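Local structure of arginine 3rd transport system periplasmic binding protein (Legionella pneumophila subsp. pneumophila str. Philadelphia 1, 3KZG) at residues A122-S127 / K185-G190; M34-R39 / L213-D218; S10-N13 / E17-S20; A69-T74 / F81-P86. The protein probably binds arginine in the periplasm and hands it to an ABC-type uptake system. All blocks are in the same frame, centred on the assembly; numbering follows the deposited sequence.

Contact 1 of 4, residues A122-S127 / K185-G190; sequences ARQVLS and KKISIG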
# COMPACT_ATOMS: atom_id res chain seq x y z
N ALA A 122 -33.02 19.72 9.67
CA ALA A 122 -34.43 20.06 9.65
C ALA A 122 -34.81 20.29 8.19
O ALA A 122 -35.84 19.81 7.71
CB ALA A 122 -34.69 21.33 10.45
N ARG A 123 -33.95 21.02 7.49
CA ARG A 123 -34.18 21.32 6.08
C ARG A 123 -34.19 20.05 5.24
O ARG A 123 -34.99 19.92 4.31
CB ARG A 123 -33.10 22.28 5.57
CG ARG A 123 -33.29 22.72 4.13
CD ARG A 123 -32.25 23.77 3.74
NE ARG A 123 -32.39 24.99 4.53
CZ ARG A 123 -33.44 25.80 4.49
NH1 ARG A 123 -34.47 25.52 3.70
NH2 ARG A 123 -33.47 26.89 5.24
N GLN A 124 -33.32 19.10 5.57
CA GLN A 124 -33.25 17.84 4.82
C GLN A 124 -34.55 17.06 4.99
O GLN A 124 -35.09 16.52 4.02
CB GLN A 124 -32.09 16.99 5.31
CG GLN A 124 -31.81 15.80 4.41
CD GLN A 124 -30.94 14.75 5.06
OE1 GLN A 124 -29.91 15.07 5.65
NE2 GLN A 124 -31.34 13.49 4.95
N VAL A 125 -35.04 17.00 6.22
CA VAL A 125 -36.26 16.28 6.53
C VAL A 125 -37.47 16.85 5.79
O VAL A 125 -38.21 16.12 5.13
CB VAL A 125 -36.55 16.31 8.06
CG1 VAL A 125 -37.89 15.66 8.36
CG2 VAL A 125 -35.44 15.60 8.82
N LEU A 126 -37.67 18.16 5.88
CA LEU A 126 -38.81 18.76 5.23
C LEU A 126 -38.74 18.70 3.70
O LEU A 126 -39.76 18.54 3.04
CB LEU A 126 -38.99 20.21 5.70
CG LEU A 126 -39.31 20.40 7.19
CD1 LEU A 126 -39.53 21.87 7.45
CD2 LEU A 126 -40.54 19.61 7.61
N SER A 127 -37.53 18.81 3.16
CA SER A 127 -37.33 18.77 1.71
C SER A 127 -37.74 17.43 1.10
O SER A 127 -37.90 17.31 -0.11
CB SER A 127 -35.86 19.04 1.37
OG SER A 127 -35.02 17.99 1.81
N LYS A 185 -30.58 3.71 4.28
CA LYS A 185 -29.13 3.87 4.15
C LYS A 185 -28.75 5.30 4.55
O LYS A 185 -29.62 6.14 4.74
CB LYS A 185 -28.70 3.62 2.70
CG LYS A 185 -29.30 2.36 2.08
CD LYS A 185 -29.07 2.31 0.58
CE LYS A 185 -29.86 1.16 -0.05
NZ LYS A 185 -29.70 1.12 -1.54
N LYS A 186 -27.45 5.57 4.67
CA LYS A 186 -27.00 6.90 5.04
C LYS A 186 -27.34 7.85 3.90
O LYS A 186 -27.46 7.42 2.75
CB LYS A 186 -25.49 6.90 5.30
CG LYS A 186 -24.63 6.41 4.14
CD LYS A 186 -23.17 6.41 4.54
CE LYS A 186 -22.27 5.87 3.43
NZ LYS A 186 -20.85 5.81 3.87
N ILE A 187 -27.51 9.13 4.21
CA ILE A 187 -27.88 10.12 3.20
C ILE A 187 -26.82 11.20 3.01
O ILE A 187 -26.38 11.83 3.97
CB ILE A 187 -29.21 10.82 3.57
CG1 ILE A 187 -30.27 9.79 3.94
CG2 ILE A 187 -29.68 11.69 2.41
CD1 ILE A 187 -30.60 8.80 2.84
N SER A 188 -26.41 11.42 1.76
CA SER A 188 -25.41 12.44 1.49
C SER A 188 -26.02 13.81 1.77
O SER A 188 -27.11 14.12 1.30
CB SER A 188 -24.96 12.37 0.03
OG SER A 188 -23.90 13.29 -0.21
N ILE A 189 -25.33 14.63 2.54
CA ILE A 189 -25.83 15.96 2.85
C ILE A 189 -24.68 16.93 3.00
O ILE A 189 -23.71 16.65 3.71
CB ILE A 189 -26.68 15.95 4.14
CG1 ILE A 189 -27.20 17.37 4.42
CG2 ILE A 189 -25.85 15.43 5.30
CD1 ILE A 189 -28.02 17.49 5.68
N GLY A 190 -24.77 18.06 2.32
CA GLY A 190 -23.71 19.05 2.41
C GLY A 190 -22.48 18.63 1.63
O GLY A 190 -22.50 17.65 0.89
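Gln124 reaches out from the helix and lays its amide between two isoleucines, Ile187 and Ile189, which sit on the same side of an extended chain. Its CG is anti to the backbone N (chi1 -169°) and the rest of the chain is extended, which carries the amide straight off the helix toward the strand. The two ends of that amide then divide the contact. On the nitrogen side, Gln124 NE2 lies against the branch point of Ile187, 3.5 Å from CG2 and 3.7 Å from CB, while the CD1 end of Ile187 leads away. On the oxygen side, Gln124 OE1 is close to the end of Ile189, 3.1 Å from CD1, a short approach for an oxygen and a methyl carbon. Ile189 is fully extended and meets the glutamine chain at a slant. No hydrogen bond joins the two segments; the oxygen of this amide is held instead by Ser92 OG, so a polar group is accommodated among aliphatic ones. Within the helix, Ser127 OG turns back to bond Gln124 O at 2.7 Å. Helix 121-127 packs on strands 133-137 and 154-158 of the five-stranded mixed sheet that builds this lobe of the two-lobed periplasmic binding fold, while strand 180-188 forms an outer edge of that sheet within the chain, its Ile187 bonded through the backbone to Ser92 near the start of strand 91-97.

Contact 2 of 4, residues M34-R39 / L213-D218; sequences MQEICR and LEMEAD
Met215, a selenomethionine, runs out from its helix with CG anti to the carbonyl carbon and then turns sharply at chi3 (75°), swinging its methyl against Glu36; Glu36 answers with CG anti to its own backbone N and a bend at chi2 (57°), which offers the methylene to that methyl and lifts the carboxylate off to one side. The result is a contact of Met215 CE with Glu36 CG at 3.4 Å. One step earlier along the same side chain, Met215 SE lies 4.0 Å from Ile37 CG1, the two side chains crossing at about a right angle. The selenium end thus rests against two neighbouring residues of one helix, an acid that contributes only its aliphatic part and a buried isoleucine. The Glu36 carboxylate is taken up by salt bridges: Arg39 NH1 pairs with Glu36 OE2 at 2.7 Å, arriving on the syn side, somewhat out of the carboxylate plane and with a bent N-H...O angle of 135°. Arg40 NE grips the same oxygen, and NH1 of Arg40 also pairs with Asp218 OD2. This arginine therefore lies between two acids from the two segments, whose oxygens Glu36 OE2 and Asp218 OD2 are 6.6 Å apart, and probably eases their mutual repulsion. Apolar contacts beneath, with a charged network toward the outside, make this a helix-to-helix packing, joining helix 29-40 to the penultimate helix 202-217 in the lobe that holds both chain ends of this two-lobed periplasmic binding fold.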
# COMPACT_ATOMS: atom_id res chain seq x y z
N MSE A 34 -7.96 18.13 15.13
CA MSE A 34 -7.60 19.52 15.41
C MSE A 34 -6.28 19.58 16.17
O MSE A 34 -5.41 20.39 15.86
CB MSE A 34 -8.71 20.19 16.22
CG MSE A 34 -8.65 21.72 16.28
SE MSE A 34 -8.58 22.53 14.53
CE MSE A 34 -10.47 22.61 14.13
N GLN A 35 -6.14 18.71 17.17
CA GLN A 35 -4.92 18.66 17.98
C GLN A 35 -3.70 18.47 17.08
O GLN A 35 -2.71 19.19 17.21
CB GLN A 35 -5.02 17.49 18.97
CG GLN A 35 -3.86 17.39 19.95
CD GLN A 35 -3.83 18.54 20.94
OE1 GLN A 35 -3.42 19.65 20.60
NE2 GLN A 35 -4.26 18.28 22.17
N GLU A 36 -3.78 17.51 16.17
CA GLU A 36 -2.68 17.22 15.25
C GLU A 36 -2.40 18.39 14.29
O GLU A 36 -1.24 18.70 14.02
CB GLU A 36 -3.00 15.95 14.47
CG GLU A 36 -1.96 15.54 13.44
CD GLU A 36 -0.59 15.35 14.04
OE1 GLU A 36 -0.49 15.04 15.24
OE2 GLU A 36 0.40 15.51 13.29
N ILE A 37 -3.45 19.02 13.79
CA ILE A 37 -3.29 20.16 12.88
C ILE A 37 -2.55 21.31 13.56
O ILE A 37 -1.71 21.97 12.95
CB ILE A 37 -4.67 20.67 12.37
CG1 ILE A 37 -5.30 19.62 11.45
CG2 ILE A 37 -4.50 21.99 11.64
CD1 ILE A 37 -6.68 19.98 10.97
N CYS A 38 -2.85 21.53 14.84
CA CYS A 38 -2.19 22.60 15.59
C CYS A 38 -0.70 22.36 15.79
O CYS A 38 0.08 23.31 15.71
CB CYS A 38 -2.88 22.80 16.94
SG CYS A 38 -4.49 23.60 16.84
N ARG A 39 -0.29 21.12 16.05
CA ARG A 39 1.14 20.87 16.25
C ARG A 39 1.90 21.11 14.95
O ARG A 39 3.05 21.54 14.96
CB ARG A 39 1.39 19.45 16.76
CG ARG A 39 1.02 18.33 15.81
CD ARG A 39 1.39 16.97 16.42
NE ARG A 39 2.83 16.72 16.39
CZ ARG A 39 3.51 16.38 15.29
NH1 ARG A 39 2.87 16.26 14.13
NH2 ARG A 39 4.82 16.18 15.35
N LEU A 213 -3.60 18.41 3.53
CA LEU A 213 -3.10 17.71 2.37
C LEU A 213 -1.85 16.89 2.73
O LEU A 213 -1.71 15.74 2.31
CB LEU A 213 -2.78 18.70 1.24
CG LEU A 213 -4.02 19.35 0.60
CD1 LEU A 213 -3.61 20.44 -0.38
CD2 LEU A 213 -4.84 18.28 -0.10
N GLU A 214 -0.97 17.46 3.55
CA GLU A 214 0.25 16.76 3.96
C GLU A 214 -0.07 15.59 4.88
O GLU A 214 0.67 14.61 4.93
CB GLU A 214 1.19 17.75 4.65
CG GLU A 214 1.37 19.02 3.83
CD GLU A 214 2.20 20.08 4.52
OE1 GLU A 214 2.00 20.31 5.73
OE2 GLU A 214 3.04 20.70 3.83
N MSE A 215 -1.17 15.67 5.63
CA MSE A 215 -1.56 14.58 6.51
C MSE A 215 -2.16 13.43 5.70
O MSE A 215 -2.03 12.26 6.05
CB MSE A 215 -2.60 15.04 7.54
CG MSE A 215 -2.04 15.82 8.72
SE MSE A 215 -3.44 16.40 9.86
CE MSE A 215 -3.84 14.68 10.69
N GLU A 216 -2.83 13.78 4.61
CA GLU A 216 -3.43 12.76 3.77
C GLU A 216 -2.32 12.08 2.99
O GLU A 216 -2.42 10.90 2.66
CB GLU A 216 -4.47 13.40 2.84
CG GLU A 216 -5.53 14.17 3.61
CD GLU A 216 -6.58 14.82 2.74
OE1 GLU A 216 -6.23 15.46 1.73
OE2 GLU A 216 -7.78 14.70 3.08
N ALA A 217 -1.25 12.81 2.74
CA ALA A 217 -0.13 12.26 1.99
C ALA A 217 0.85 11.40 2.79
O ALA A 217 1.46 10.50 2.23
CB ALA A 217 0.62 13.39 1.28
N ASP A 218 1.01 11.66 4.09
CA ASP A 218 1.95 10.87 4.89
C ASP A 218 1.32 9.76 5.72
O ASP A 218 1.99 9.14 6.55
CB ASP A 218 2.81 11.77 5.80
CG ASP A 218 1.99 12.51 6.85
OD1 ASP A 218 0.93 12.00 7.27
OD2 ASP A 218 2.43 13.60 7.26

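Contact 3 of 4, residues S10-N13 / E17-S20; sequences SKFN and EVWS
A beta hairpin with a short turn folds strand 17-18 back on the end of strand 4-13, with Phe12 and Val18 as its antiparallel non-hydrogen-bonded pair. Two backbone bonds lace it: Trp19 N to Lys11 O at 2.7 Å, and Asn13 N to Glu17 O at 2.9 Å. Phe12 CD1 and Val18 CG1 meet at 3.8 Å on one face. Beyond the paired residues, the Lys11 chain, extended past CG, runs alongside Trp19 and puts CE over one face of the six-membered ring, a CH-pi contact of 4.0 Å to the centroid, offset toward the rim. Glu17 works on the other face. With CG wedged between its backbone N and carbonyl carbon (chi1 65°) and a further bend at chi2, its carboxylate folds back over Ser10, whose OG donates to the anti lone pair of Glu17 OE2 at 2.5 Å. The same oxygen takes a second bond from a water at 2.6 Å, and that water accepts from Asn13 ND2. Glu17 OE1 also lies close to Asp30 OD2, which may raise the pKa of one of the acids. Asn13 ND2 reaches Asp158 at the end of strand 154-158, while Phe12 touches Gln141 of helix 140-148, both in the other lobe. On its own side, the hairpin sets Lys11 and Trp19 against Ala49 of strand 44-50, which pairs with strand 4-13 in parallel.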
# COMPACT_ATOMS: atom_id res chain seq x y z
N SER A 10 -18.45 21.41 20.00
CA SER A 10 -19.68 21.17 20.74
C SER A 10 -19.42 20.39 22.02
O SER A 10 -18.32 19.87 22.23
CB SER A 10 -20.71 20.44 19.88
OG SER A 10 -20.30 19.11 19.63
N LYS A 11 -20.44 20.30 22.87
CA LYS A 11 -20.32 19.61 24.14
C LYS A 11 -20.59 18.11 24.12
O LYS A 11 -20.04 17.37 24.92
CB LYS A 11 -21.25 20.26 25.18
CG LYS A 11 -20.68 21.53 25.78
CD LYS A 11 -21.65 22.18 26.75
CE LYS A 11 -20.98 23.31 27.52
NZ LYS A 11 -21.96 24.08 28.35
N PHE A 12 -21.44 17.65 23.20
CA PHE A 12 -21.74 16.22 23.18
C PHE A 12 -22.26 15.72 21.84
O PHE A 12 -23.39 16.02 21.43
CB PHE A 12 -22.75 15.90 24.29
CG PHE A 12 -22.93 14.43 24.53
CD1 PHE A 12 -21.89 13.65 25.03
CD2 PHE A 12 -24.15 13.81 24.26
CE1 PHE A 12 -22.06 12.28 25.25
CE2 PHE A 12 -24.33 12.45 24.47
CZ PHE A 12 -23.28 11.68 24.97
N ASN A 13 -21.43 14.96 21.14
CA ASN A 13 -21.83 14.38 19.87
C ASN A 13 -20.81 13.33 19.47
O ASN A 13 -20.18 13.43 18.42
CB ASN A 13 -21.95 15.44 18.78
CG ASN A 13 -22.46 14.86 17.46
OD1 ASN A 13 -23.35 14.01 17.45
ND2 ASN A 13 -21.90 15.34 16.35
N GLU A 17 -16.84 14.55 19.36
CA GLU A 17 -16.33 15.18 20.57
C GLU A 17 -17.32 15.03 21.71
O GLU A 17 -18.53 14.95 21.51
CB GLU A 17 -16.00 16.66 20.38
CG GLU A 17 -17.18 17.55 20.07
CD GLU A 17 -17.34 17.78 18.58
OE1 GLU A 17 -16.40 17.43 17.85
OE2 GLU A 17 -18.39 18.30 18.16
N VAL A 18 -16.78 14.99 22.92
CA VAL A 18 -17.56 14.88 24.13
C VAL A 18 -16.84 15.68 25.21
O VAL A 18 -15.65 15.48 25.46
CB VAL A 18 -17.67 13.43 24.59
CG1 VAL A 18 -18.54 12.62 23.65
CG2 VAL A 18 -16.30 12.86 24.62
N TRP A 19 -17.58 16.57 25.85
CA TRP A 19 -17.04 17.41 26.92
C TRP A 19 -17.44 16.80 28.26
O TRP A 19 -18.62 16.53 28.49
CB TRP A 19 -17.63 18.81 26.77
CG TRP A 19 -17.30 19.75 27.88
CD1 TRP A 19 -16.08 20.30 28.15
CD2 TRP A 19 -18.21 20.28 28.84
NE1 TRP A 19 -16.19 21.16 29.23
CE2 TRP A 19 -17.48 21.15 29.67
CE3 TRP A 19 -19.58 20.09 29.09
CZ2 TRP A 19 -18.07 21.85 30.73
CZ3 TRP A 19 -20.17 20.79 30.14
CH2 TRP A 19 -19.41 21.66 30.95
N SER A 20 -16.46 16.58 29.14
CA SER A 20 -16.69 16.00 30.46
C SER A 20 -16.33 16.97 31.59
O SER A 20 -15.93 16.55 32.68
CB SER A 20 -15.87 14.72 30.64
OG SER A 20 -16.14 13.78 29.61
O HOH W 1 -20.60 17.96 16.79

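Contact 4 of 4, residues A69-T74 / F81-P86; sequences ASMIIT and FIFSLP
Ser84 OG is gripped twice: it donates to Leu85 O at 2.9 Å, from well above the carbonyl plane, and the backbone N of Ile195 bonds to it as well. The same residue meets the other segment through its carbonyl, Ser84 O lying 4.0 Å from Ile73 CD1. Next to it the Phe83 ring takes the larger share of the contact. Its CG sits anti to the carbonyl carbon (chi1 -67°), aiming the ring at the loop, where Ile73 runs antiparallel to it. Ile73 CG1 comes over one face, 4.1 Å from the ring centroid and 25° off the normal, a CH-pi contact displaced toward the CB side. Met71, a selenomethionine, approaches quite differently: its CG lies in the ring plane at the edge, 3.7 Å from Phe83 CE1. In this two-lobed periplasmic binding fold, residues 191-197, which return from the other lobe, bond by backbone to both segments: Met71 to Ser194 and Ile73 to Gly192 on one flank, Ser84 to Ile195 and Ile82 to Ala197 on the other. The Ile82-Ala197 bond lies in the small antiparallel pairing of strands 82-83 and 196-197, and Ser84-Ile195 just past its end. Farther along, Ile73 CD1 reaches Pro86 CB at 4.2 Å. Ser84 also packs on Asn209 and Leu212 of helix 202-217, and Leu85 and Pro86 touch Pro86 and Leu85 of the second subunit.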
# COMPACT_ATOMS: atom_id res chain seq x y z
N ALA A 69 -16.71 20.89 14.76
CA ALA A 69 -17.75 20.13 15.43
C ALA A 69 -18.63 19.55 14.34
O ALA A 69 -19.74 20.04 14.12
CB ALA A 69 -18.56 21.04 16.34
N SER A 70 -18.12 18.53 13.66
CA SER A 70 -18.84 17.89 12.56
C SER A 70 -19.64 18.95 11.82
O SER A 70 -20.83 18.79 11.56
CB SER A 70 -19.76 16.77 13.09
OG SER A 70 -20.78 17.25 13.94
N MSE A 71 -18.98 20.05 11.47
CA MSE A 71 -19.63 21.15 10.76
C MSE A 71 -19.74 20.92 9.26
O MSE A 71 -18.73 20.94 8.55
CB MSE A 71 -18.88 22.45 11.00
CG MSE A 71 -19.69 23.67 10.59
SE MSE A 71 -21.31 23.75 11.65
CE MSE A 71 -20.47 24.14 13.35
N ILE A 72 -20.96 20.74 8.78
CA ILE A 72 -21.18 20.50 7.36
C ILE A 72 -21.14 21.75 6.50
O ILE A 72 -21.86 22.72 6.75
CB ILE A 72 -22.53 19.80 7.13
CG1 ILE A 72 -22.60 18.51 7.95
CG2 ILE A 72 -22.71 19.50 5.63
CD1 ILE A 72 -23.93 17.82 7.90
N ILE A 73 -20.30 21.71 5.47
CA ILE A 73 -20.19 22.82 4.54
C ILE A 73 -21.49 22.93 3.75
O ILE A 73 -21.86 22.00 3.03
CB ILE A 73 -19.06 22.60 3.51
CG1 ILE A 73 -17.72 22.46 4.22
CG2 ILE A 73 -19.01 23.78 2.53
CD1 ILE A 73 -16.57 22.26 3.26
N THR A 74 -22.17 24.06 3.88
CA THR A 74 -23.41 24.29 3.16
C THR A 74 -23.37 25.71 2.61
O THR A 74 -22.67 26.57 3.14
CB THR A 74 -24.66 24.19 4.07
OG1 THR A 74 -24.66 25.27 5.01
CG2 THR A 74 -24.66 22.86 4.82
N PHE A 81 -19.45 32.46 6.88
CA PHE A 81 -18.22 31.79 7.28
C PHE A 81 -17.50 31.14 6.11
O PHE A 81 -18.09 30.86 5.07
CB PHE A 81 -18.52 30.69 8.30
CG PHE A 81 -19.20 31.18 9.54
CD1 PHE A 81 -18.49 31.89 10.51
CD2 PHE A 81 -20.55 30.93 9.75
CE1 PHE A 81 -19.12 32.34 11.66
CE2 PHE A 81 -21.19 31.37 10.90
CZ PHE A 81 -20.47 32.08 11.86
N ILE A 82 -16.21 30.89 6.31
CA ILE A 82 -15.43 30.21 5.31
C ILE A 82 -15.05 28.87 5.92
O ILE A 82 -14.99 28.73 7.16
CB ILE A 82 -14.16 31.00 4.90
CG1 ILE A 82 -13.30 31.31 6.12
CG2 ILE A 82 -14.58 32.27 4.17
CD1 ILE A 82 -11.98 31.99 5.78
N PHE A 83 -14.80 27.89 5.06
CA PHE A 83 -14.46 26.55 5.50
C PHE A 83 -13.10 26.09 4.98
O PHE A 83 -12.61 26.58 3.96
CB PHE A 83 -15.53 25.57 5.03
CG PHE A 83 -16.86 25.77 5.69
CD1 PHE A 83 -17.13 25.20 6.93
CD2 PHE A 83 -17.86 26.51 5.07
CE1 PHE A 83 -18.37 25.36 7.54
CE2 PHE A 83 -19.10 26.69 5.67
CZ PHE A 83 -19.36 26.11 6.91
N SER A 84 -12.50 25.14 5.68
CA SER A 84 -11.23 24.58 5.25
C SER A 84 -11.64 23.48 4.30
O SER A 84 -12.83 23.28 4.03
CB SER A 84 -10.51 23.95 6.43
OG SER A 84 -11.23 22.82 6.88
N LEU A 85 -10.66 22.75 3.78
CA LEU A 85 -10.99 21.62 2.92
C LEU A 85 -11.74 20.66 3.84
O LEU A 85 -11.45 20.58 5.04
CB LEU A 85 -9.71 20.95 2.42
CG LEU A 85 -8.74 21.82 1.63
CD1 LEU A 85 -7.47 21.03 1.31
CD2 LEU A 85 -9.41 22.30 0.36
N PRO A 86 -12.74 19.94 3.31
CA PRO A 86 -13.46 19.01 4.18
C PRO A 86 -12.48 17.90 4.58
O PRO A 86 -11.61 17.54 3.79
CB PRO A 86 -14.59 18.51 3.29
CG PRO A 86 -13.98 18.56 1.91
CD PRO A 86 -13.22 19.86 1.92

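Contact 4 is the one that touches all the others. Ile72 CG2 packs 3.4 Å from Gly190 CA of contact 1, where the chain passes between the lobes. On the cleft side, Ser70 OG lies 3.3 Å from Asn13 ND2 of contact 3; both residues also reach Asp158 of the other lobe, Ser70 by a weak bond, which is consistent with this corner lining the cleft between the lobes, where relatives in the family enclose their ligand. Leu85 CD1 meets Leu213 CG of contact 2 at 3.9 Å, and contacts 2 and 4 both touch the second subunit. Contacts 1 and 2 stand farthest apart, their centres about 30 Å from each other, in different lobes.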